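Local coordinates for HTH-type transcriptional regulator PrpR (Mycobacterium tuberculosis, PDB 6D2S), which regulates transcription of the enzymes that break down short-chain fatty acids through the glyoxylate and methylcitrate cycles, as required for growth in macrophages and for assimilation of cholesterol-derived propionate, at residues A[41-46]-A[133-138]; A[67-72]-A[96-101]; A[106-111]-A[124-129]. One frame throughout, in Å; residues are numbered along the deposited sequence.

Contact 1 (A[41-46]-A[133-138]); sequences IQLAEL and AFLLPY
Phe134, in the last turn of helix 116-135, pushes its ring against two leucines of helix 39-51, Leu43 and Leu46, spaced one turn apart. Its CG is anti to the backbone N (chi1 -166°), which carries the ring away from its own helix toward helix 39-51. The CE1-CZ side of the ring does the touching. Leu43 CD2 lies 3.6 Å from Phe134 CE1 and is almost as near to Phe134 CZ, so this methyl sits by the bond joining the two carbons; Leu43 CG follows at 3.9 Å from Phe134 CE1. The two side chains slide past each other in opposite directions, with CD2 of Leu43 meeting the ring obliquely. Leu46 and the ring approach each other from opposite directions, Leu46 CD2 standing 4.0 Å from Phe134 CZ, again at a slant. No hydrogen bond crosses between the segments; the contact is wholly apolar, and three of the four residues in it are buried. Both helices belong to the helical part of the fragment, which includes the IrrE N-terminal-like region, whose family belongs to the MA clan of peptidases. Here the end of the long helix 116-135 is joined to helix 39-51, with Met28 of helix 19-31 and Met34 also against the phenyl ring. Next comes Leu135, which sets off to the side, but its end bends nearer, with CD1 4.3 Å from Leu43 CD1, a looser contact than that of the ring. Phe89 of helix 84-99 also touches Leu135. Ala88, Ile91 and Ala92 line Leu43, so helix 84-99 touches both segments. Leu136 leaves helical geometry, and its carbonyl O accepts a hydrogen bond from Arg169 NE. Pro137 then takes the N-cap position of helix 138-147, whose Tyr138 makes a cation-pi contact with Arg175.

Contact 2 (A[67-72]-A[96-101]); sequences RRYHPD and ALVGQS
Arg67 and Tyr69, alternate residues on the same side of edge strand 67-70, reach the last turn of helix 84-99 at Leu97 and Val98. The strand is an outer strand of the small three-stranded mixed sheet of the IrrE N-terminal-like region, and this surface contact ties it to the helix that follows the sheet in the chain. Arg67 NH2 lies 3.8 Å from Leu97 CD1, the methyl meeting the guanidinium group obliquely. Further along the strand, Tyr69 CE2 stands 4.3 Å from Val98 CG1, a light touch, also oblique to the ring. No hydrogen bond joins the segments. Arg67 sets off with CG between its backbone N and carbonyl carbon (chi1 75°), then runs extended from CG to NE, which carries its end across to the helix. There NH1 is hydrogen-bonded to Gln90 OE1, while Thr93 and Gln94 touch the same side chain, so the helix that supplies Leu97 also anchors the guanidinium group. Leu97 in turn rests on Ala127 of helix 116-135. Ile53 touches both Tyr69 and Val98. On the strand side, backbone hydrogen bonds link Arg68 to Arg77 of the neighbouring strand 75-79. One face of the Tyr69 ring is met by Pro71 N, 3.9 Å above its plane and offset toward the rim.

Contact 3 (A[106-111]-A[124-129]); sequences SIVATD and IGLANY
Leu126 points from helix 116-135 at two neighbouring side chains of helix 101-109, Ile107 and Val108, and crosses both obliquely. One methyl makes the closest approaches: Leu126 CD1 lies 3.5 Å from Val108 CG2 and 4.0 Å from Ile107 CG2. On the other helix the beta-branches provide the surface. Val108 has CG1 anti to its backbone N (chi1 171°), which leaves CG2 beside that nitrogen as the methyl meeting Leu126. Ile107 points toward Leu126 and offers its short branch, CG2, while its longer branch lies beside the backbone N. The three residues are buried: Leu21 of helix 19-31 touches both Ile107 and Leu126, Phe10 lies against Ile107, and Phe11 against Leu126. Just beyond, the chain turns, with Ile107 O gripped by two donors of Thr110, its N and its OG1; the bond from Thr110 OG1 to Ile107 O is 2.6 Å long and lies in the carbonyl plane, with a C=O...O angle of 153°. Thr110 OG1 is also hydrogen-bonded to Arg14 NH2. Consecutive helices joined by a short loop and packed through aliphatic side chains in this way make a helix-loop-helix pair, here within the IrrE N-terminal-like region.

Helix 116-135 joins contacts 1 and 3, which use its end and its middle and lie 19 Å apart between centres. The centre of contact 2 lies about 15 Å from the centre of each of the other two. It touches contact 3 directly: Leu97 CD2 is 3.7 Å from Ala127 CB, and Ala96 CB is equally close to Ala127 CA, so helix 84-99 runs against helix 116-135. Contacts 1 and 2 do not meet, their nearest atoms being about 8 Å apart, yet helix 84-99 also packs on Leu43 and Leu135. Along the chain, contacts 2 and 3 follow one another inside the loop closed by contact 1. A bound sodium ion lies about 7 Å from the side chain of Ile107.

Contact 1 (A[41-46]-A[133-138])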
loop_
_atom_site.group_PDB
_atom_site.type_symbol
_atom_site.label_atom_id
_atom_site.label_comp_id
_atom_site.label_asym_id
_atom_site.label_seq_id
_atom_site.Cartn_x
_atom_site.Cartn_y
_atom_site.Cartn_z
ATOM N N ILE A 41 13.224 10.717 -8.607
ATOM C CA ILE A 41 14.555 11.040 -9.115
ATOM C C ILE A 41 15.626 10.310 -8.315
ATOM O O ILE A 41 16.623 9.834 -8.872
ATOM C CB ILE A 41 14.781 12.567 -9.078
ATOM C CG1 ILE A 41 13.556 13.303 -9.628
ATOM C CG2 ILE A 41 16.038 12.935 -9.850
ATOM C CD1 ILE A 41 13.199 12.922 -11.056
ATOM N N GLN A 42 15.466 10.258 -6.990
ATOM C CA GLN A 42 16.459 9.605 -6.144
ATOM C C GLN A 42 16.533 8.110 -6.425
ATOM O O GLN A 42 17.626 7.528 -6.454
ATOM C CB GLN A 42 16.121 9.852 -4.675
ATOM C CG GLN A 42 16.131 11.337 -4.291
ATOM C CD GLN A 42 15.675 11.539 -2.858
ATOM O OE1 GLN A 42 16.338 11.089 -1.927
ATOM N NE2 GLN A 42 14.521 12.177 -2.678
ATOM N N LEU A 43 15.376 7.468 -6.606
ATOM C CA LEU A 43 15.362 6.050 -6.948
ATOM C C LEU A 43 15.995 5.801 -8.309
ATOM O O LEU A 43 16.667 4.784 -8.508
ATOM C CB LEU A 43 13.928 5.517 -6.921
ATOM C CG LEU A 43 13.511 4.980 -5.546
ATOM C CD1 LEU A 43 11.993 4.920 -5.422
ATOM C CD2 LEU A 43 14.116 3.590 -5.338
ATOM N N ALA A 44 15.768 6.696 -9.271
ATOM C CA ALA A 44 16.409 6.527 -10.576
ATOM C C ALA A 44 17.929 6.537 -10.443
ATOM O O ALA A 44 18.629 5.773 -11.120
ATOM C CB ALA A 44 15.950 7.629 -11.539
ATOM N N GLU A 45 18.454 7.409 -9.580
ATOM C CA GLU A 45 19.890 7.440 -9.318
ATOM C C GLU A 45 20.360 6.145 -8.666
ATOM O O GLU A 45 21.384 5.577 -9.064
ATOM C CB GLU A 45 20.234 8.645 -8.435
ATOM C CG GLU A 45 21.719 8.851 -8.203
ATOM C CD GLU A 45 22.012 10.069 -7.343
ATOM O OE1 GLU A 45 22.591 9.907 -6.246
ATOM O OE2 GLU A 45 21.656 11.191 -7.763
ATOM N N LEU A 46 19.633 5.672 -7.645
ATOM C CA LEU A 46 19.990 4.406 -7.008
ATOM C C LEU A 46 19.990 3.262 -8.020
ATOM O O LEU A 46 20.917 2.440 -8.049
ATOM C CB LEU A 46 19.022 4.112 -5.854
ATOM C CG LEU A 46 19.168 2.812 -5.066
ATOM C CD1 LEU A 46 20.562 2.697 -4.492
ATOM C CD2 LEU A 46 18.120 2.748 -3.946
ATOM N N ALA A 133 7.033 -0.000 1.347
ATOM C CA ALA A 133 7.887 0.149 2.518
ATOM C C ALA A 133 9.120 0.987 2.216
ATOM O O ALA A 133 9.749 1.494 3.147
ATOM C CB ALA A 133 8.307 -1.218 3.061
ATOM N N PHE A 134 9.461 1.160 0.937
ATOM C CA PHE A 134 10.562 2.047 0.569
ATOM C C PHE A 134 10.102 3.507 0.506
ATOM O O PHE A 134 10.765 4.407 1.045
ATOM C CB PHE A 134 11.140 1.598 -0.781
ATOM C CG PHE A 134 12.472 2.224 -1.098
ATOM C CD1 PHE A 134 12.545 3.540 -1.528
ATOM C CD2 PHE A 134 13.644 1.511 -0.935
ATOM C CE1 PHE A 134 13.770 4.135 -1.797
ATOM C CE2 PHE A 134 14.871 2.111 -1.196
ATOM C CZ PHE A 134 14.924 3.419 -1.631
ATOM N N LEU A 135 8.971 3.757 -0.168
ATOM C CA LEU A 135 8.403 5.104 -0.224
ATOM C C LEU A 135 7.999 5.609 1.150
ATOM O O LEU A 135 8.038 6.820 1.408
ATOM C CB LEU A 135 7.179 5.124 -1.139
ATOM C CG LEU A 135 7.474 5.357 -2.622
ATOM C CD1 LEU A 135 8.449 4.306 -3.146
ATOM C CD2 LEU A 135 6.176 5.349 -3.395
ATOM N N LEU A 136 7.562 4.707 2.026
ATOM C CA LEU A 136 7.058 5.062 3.347
ATOM C C LEU A 136 7.862 4.268 4.367
ATOM O O LEU A 136 7.379 3.276 4.934
ATOM C CB LEU A 136 5.560 4.778 3.452
ATOM C CG LEU A 136 4.755 5.426 2.320
ATOM C CD1 LEU A 136 3.319 4.848 2.275
ATOM C CD2 LEU A 136 4.747 6.955 2.497
ATOM N N PRO A 137 9.110 4.664 4.600
ATOM C CA PRO A 137 9.978 3.887 5.492
ATOM C C PRO A 137 9.383 3.815 6.891
ATOM O O PRO A 137 8.861 4.800 7.421
ATOM C CB PRO A 137 11.309 4.658 5.462
ATOM C CG PRO A 137 10.954 6.030 4.984
ATOM C CD PRO A 137 9.806 5.829 4.023
ATOM N N TYR A 138 9.501 2.634 7.503
ATOM C CA TYR A 138 8.629 2.283 8.625
ATOM C C TYR A 138 8.674 3.310 9.756
ATOM O O TYR A 138 7.635 3.846 10.158
ATOM C CB TYR A 138 8.987 0.884 9.155
ATOM C CG TYR A 138 7.907 0.314 10.049
ATOM C CD1 TYR A 138 7.751 0.774 11.359
ATOM C CD2 TYR A 138 7.036 -0.665 9.583
ATOM C CE1 TYR A 138 6.756 0.276 12.183
ATOM C CE2 TYR A 138 6.024 -1.176 10.411
ATOM C CZ TYR A 138 5.900 -0.698 11.707
ATOM O OH TYR A 138 4.914 -1.200 12.529
#

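Contact 2 (A[67-72]-A[96-101])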
loop_
_atom_site.group_PDB
_atom_site.type_symbol
_atom_site.label_atom_id
_atom_site.label_comp_id
_atom_site.label_asym_id
_atom_site.label_seq_id
_atom_site.Cartn_x
_atom_site.Cartn_y
_atom_site.Cartn_z
ATOM N N ARG A 67 4.588 0.485 -16.193
ATOM C CA ARG A 67 6.015 0.323 -16.404
ATOM C C ARG A 67 6.245 -0.821 -17.380
ATOM O O ARG A 67 5.366 -1.658 -17.608
ATOM C CB ARG A 67 6.760 0.063 -15.085
ATOM C CG ARG A 67 6.558 -1.355 -14.547
ATOM C CD ARG A 67 7.308 -1.602 -13.229
ATOM N NE ARG A 67 7.108 -2.986 -12.819
ATOM C CZ ARG A 67 6.082 -3.414 -12.087
ATOM N NH1 ARG A 67 5.152 -2.563 -11.655
ATOM N NH2 ARG A 67 5.983 -4.701 -11.786
ATOM N N ARG A 68 7.440 -0.828 -17.968
ATOM C CA ARG A 68 7.899 -1.933 -18.802
ATOM C C ARG A 68 9.402 -2.042 -18.612
ATOM O O ARG A 68 10.130 -1.084 -18.888
ATOM C CB ARG A 68 7.556 -1.717 -20.284
ATOM C CG ARG A 68 7.882 -2.909 -21.193
ATOM C CD ARG A 68 7.002 -4.105 -20.864
ATOM N NE ARG A 68 7.401 -5.326 -21.563
ATOM C CZ ARG A 68 6.772 -5.818 -22.626
ATOM N NH1 ARG A 68 5.711 -5.196 -23.124
ATOM N NH2 ARG A 68 7.200 -6.936 -23.188
ATOM N N TYR A 69 9.863 -3.192 -18.130
ATOM C CA TYR A 69 11.282 -3.421 -17.949
ATOM C C TYR A 69 11.848 -4.073 -19.206
ATOM O O TYR A 69 11.255 -5.010 -19.748
ATOM C CB TYR A 69 11.531 -4.290 -16.715
ATOM C CG TYR A 69 12.997 -4.472 -16.426
ATOM C CD1 TYR A 69 13.831 -3.369 -16.295
ATOM C CD2 TYR A 69 13.549 -5.740 -16.279
ATOM C CE1 TYR A 69 15.169 -3.515 -16.037
ATOM C CE2 TYR A 69 14.894 -5.895 -16.015
ATOM C CZ TYR A 69 15.696 -4.780 -15.893
ATOM O OH TYR A 69 17.037 -4.917 -15.642
ATOM N N HIS A 70 12.980 -3.550 -19.678
ATOM C CA HIS A 70 13.699 -4.059 -20.843
ATOM C C HIS A 70 14.967 -4.747 -20.343
ATOM O O HIS A 70 16.034 -4.118 -20.254
ATOM C CB HIS A 70 14.029 -2.924 -21.819
ATOM C CG HIS A 70 12.824 -2.323 -22.484
ATOM N ND1 HIS A 70 12.589 -2.432 -23.840
ATOM C CD2 HIS A 70 11.791 -1.605 -21.982
ATOM C CE1 HIS A 70 11.463 -1.811 -24.143
ATOM N NE2 HIS A 70 10.956 -1.303 -23.032
ATOM N N PRO A 71 14.909 -6.039 -20.016
ATOM C CA PRO A 71 16.054 -6.680 -19.341
ATOM C C PRO A 71 17.293 -6.793 -20.203
ATOM O O PRO A 71 18.400 -6.892 -19.657
ATOM C CB PRO A 71 15.515 -8.065 -18.969
ATOM C CG PRO A 71 14.421 -8.320 -19.950
ATOM C CD PRO A 71 13.794 -6.973 -20.237
ATOM N N ASP A 72 17.155 -6.777 -21.528
ATOM C CA ASP A 72 18.311 -7.018 -22.380
ATOM C C ASP A 72 19.251 -5.822 -22.444
ATOM O O ASP A 72 20.436 -5.996 -22.740
ATOM C CB ASP A 72 17.828 -7.420 -23.778
ATOM C CG ASP A 72 16.945 -8.660 -23.738
ATOM O OD1 ASP A 72 17.496 -9.780 -23.726
ATOM O OD2 ASP A 72 15.705 -8.521 -23.657
ATOM N N ALA A 96 12.737 -4.156 -6.231
ATOM C CA ALA A 96 12.510 -5.407 -5.512
ATOM C C ALA A 96 12.652 -6.602 -6.439
ATOM O O ALA A 96 13.286 -7.598 -6.085
ATOM C CB ALA A 96 11.123 -5.410 -4.864
ATOM N N LEU A 97 12.038 -6.534 -7.619
ATOM C CA LEU A 97 12.098 -7.661 -8.544
ATOM C C LEU A 97 13.531 -7.995 -8.951
ATOM O O LEU A 97 13.854 -9.176 -9.142
ATOM C CB LEU A 97 11.229 -7.357 -9.771
ATOM C CG LEU A 97 9.723 -7.289 -9.469
ATOM C CD1 LEU A 97 8.912 -6.830 -10.692
ATOM C CD2 LEU A 97 9.206 -8.628 -8.954
ATOM N N VAL A 98 14.416 -6.995 -9.062
ATOM C CA VAL A 98 15.768 -7.252 -9.564
ATOM C C VAL A 98 16.799 -7.374 -8.447
ATOM O O VAL A 98 17.798 -8.088 -8.596
ATOM C CB VAL A 98 16.223 -6.173 -10.576
ATOM C CG1 VAL A 98 15.240 -6.063 -11.743
ATOM C CG2 VAL A 98 16.463 -4.831 -9.892
ATOM N N GLY A 99 16.589 -6.679 -7.336
ATOM C CA GLY A 99 17.585 -6.635 -6.279
ATOM C C GLY A 99 17.215 -7.353 -5.001
ATOM O O GLY A 99 18.063 -7.546 -4.127
ATOM N N GLN A 100 15.944 -7.741 -4.864
ATOM C CA GLN A 100 15.494 -8.525 -3.721
ATOM C C GLN A 100 14.861 -9.836 -4.171
ATOM O O GLN A 100 14.050 -10.407 -3.444
ATOM C CB GLN A 100 14.496 -7.736 -2.868
ATOM C CG GLN A 100 14.990 -6.373 -2.419
ATOM C CD GLN A 100 15.953 -6.453 -1.257
ATOM O OE1 GLN A 100 15.895 -7.378 -0.449
ATOM N NE2 GLN A 100 16.846 -5.480 -1.166
ATOM N N SER A 101 15.222 -10.310 -5.366
ATOM C CA SER A 101 14.585 -11.491 -5.944
ATOM C C SER A 101 14.803 -12.732 -5.081
ATOM O O SER A 101 13.868 -13.509 -4.847
ATOM C CB SER A 101 15.127 -11.714 -7.358
ATOM O OG SER A 101 14.372 -12.688 -8.044
#

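Contact 3 (A[106-111]-A[124-129])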
loop_
_atom_site.group_PDB
_atom_site.type_symbol
_atom_site.label_atom_id
_atom_site.label_comp_id
_atom_site.label_asym_id
_atom_site.label_seq_id
_atom_site.Cartn_x
_atom_site.Cartn_y
_atom_site.Cartn_z
ATOM N N SER A 106 12.728 -16.570 -1.070
ATOM C CA SER A 106 12.822 -17.275 0.205
ATOM C C SER A 106 11.599 -17.034 1.078
ATOM O O SER A 106 11.183 -17.933 1.822
ATOM C CB SER A 106 14.096 -16.874 0.951
ATOM O OG SER A 106 13.988 -15.561 1.466
ATOM N N ILE A 107 11.010 -15.841 1.005
ATOM C CA ILE A 107 9.804 -15.559 1.779
ATOM C C ILE A 107 8.624 -16.367 1.241
ATOM O O ILE A 107 7.883 -17.001 2.004
ATOM C CB ILE A 107 9.516 -14.047 1.770
ATOM C CG1 ILE A 107 10.585 -13.293 2.570
ATOM C CG2 ILE A 107 8.128 -13.764 2.343
ATOM C CD1 ILE A 107 10.671 -11.803 2.226
ATOM N N VAL A 108 8.438 -16.361 -0.082
ATOM C CA VAL A 108 7.359 -17.142 -0.691
ATOM C C VAL A 108 7.485 -18.608 -0.309
ATOM O O VAL A 108 6.482 -19.300 -0.073
ATOM C CB VAL A 108 7.369 -16.963 -2.222
ATOM C CG1 VAL A 108 6.398 -17.936 -2.884
ATOM C CG2 VAL A 108 7.050 -15.530 -2.604
ATOM N N ALA A 109 8.719 -19.105 -0.238
ATOM C CA ALA A 109 8.948 -20.521 0.003
ATOM C C ALA A 109 8.538 -20.950 1.407
ATOM O O ALA A 109 8.367 -22.153 1.645
ATOM C CB ALA A 109 10.418 -20.856 -0.256
ATOM N N THR A 110 8.358 -20.008 2.336
ATOM C CA THR A 110 7.929 -20.401 3.676
ATOM C C THR A 110 6.479 -20.872 3.724
ATOM O O THR A 110 6.061 -21.393 4.760
ATOM C CB THR A 110 8.112 -19.256 4.685
ATOM O OG1 THR A 110 7.288 -18.141 4.320
ATOM C CG2 THR A 110 9.573 -18.807 4.749
ATOM N N ASP A 111 5.695 -20.688 2.660
ATOM C CA ASP A 111 4.323 -21.205 2.599
ATOM C C ASP A 111 4.345 -22.450 1.709
ATOM O O ASP A 111 4.308 -22.341 0.482
ATOM C CB ASP A 111 3.366 -20.141 2.067
ATOM C CG ASP A 111 1.909 -20.459 2.364
ATOM O OD1 ASP A 111 1.613 -21.626 2.677
ATOM O OD2 ASP A 111 1.050 -19.554 2.270
ATOM N N ILE A 124 4.699 -10.731 -6.975
ATOM C CA ILE A 124 4.362 -9.359 -7.338
ATOM C C ILE A 124 3.843 -8.602 -6.122
ATOM O O ILE A 124 4.191 -7.435 -5.900
ATOM C CB ILE A 124 3.348 -9.335 -8.496
ATOM C CG1 ILE A 124 3.981 -9.915 -9.755
ATOM C CG2 ILE A 124 2.894 -7.895 -8.773
ATOM C CD1 ILE A 124 5.244 -9.193 -10.170
ATOM N N GLY A 125 3.012 -9.255 -5.311
ATOM C CA GLY A 125 2.537 -8.615 -4.095
ATOM C C GLY A 125 3.660 -8.232 -3.144
ATOM O O GLY A 125 3.609 -7.180 -2.507
ATOM N N LEU A 126 4.686 -9.082 -3.034
ATOM C CA LEU A 126 5.818 -8.767 -2.165
ATOM C C LEU A 126 6.677 -7.652 -2.748
ATOM O O LEU A 126 7.186 -6.804 -2.006
ATOM C CB LEU A 126 6.665 -10.018 -1.919
ATOM C CG LEU A 126 5.936 -11.029 -1.022
ATOM C CD1 LEU A 126 6.604 -12.389 -1.119
ATOM C CD2 LEU A 126 5.934 -10.513 0.412
ATOM N N ALA A 127 6.840 -7.614 -4.071
ATOM C CA ALA A 127 7.544 -6.478 -4.662
ATOM C C ALA A 127 6.770 -5.181 -4.443
ATOM O O ALA A 127 7.366 -4.136 -4.143
ATOM C CB ALA A 127 7.790 -6.714 -6.158
ATOM N N ASN A 128 5.442 -5.222 -4.610
ATOM C CA ASN A 128 4.619 -4.059 -4.287
ATOM C C ASN A 128 4.739 -3.700 -2.814
ATOM O O ASN A 128 4.778 -2.515 -2.462
ATOM C CB ASN A 128 3.147 -4.317 -4.621
ATOM C CG ASN A 128 2.877 -4.349 -6.104
ATOM O OD1 ASN A 128 3.596 -3.747 -6.897
ATOM N ND2 ASN A 128 1.831 -5.053 -6.486
ATOM N N TYR A 129 4.735 -4.709 -1.935
ATOM C CA TYR A 129 4.926 -4.448 -0.507
ATOM C C TYR A 129 6.237 -3.708 -0.258
ATOM O O TYR A 129 6.286 -2.714 0.487
ATOM C CB TYR A 129 4.888 -5.774 0.283
ATOM C CG TYR A 129 5.078 -5.578 1.784
ATOM C CD1 TYR A 129 6.340 -5.367 2.314
ATOM C CD2 TYR A 129 3.985 -5.598 2.656
ATOM C CE1 TYR A 129 6.528 -5.166 3.676
ATOM C CE2 TYR A 129 4.158 -5.395 4.021
ATOM C CZ TYR A 129 5.435 -5.186 4.523
ATOM O OH TYR A 129 5.625 -4.996 5.878
#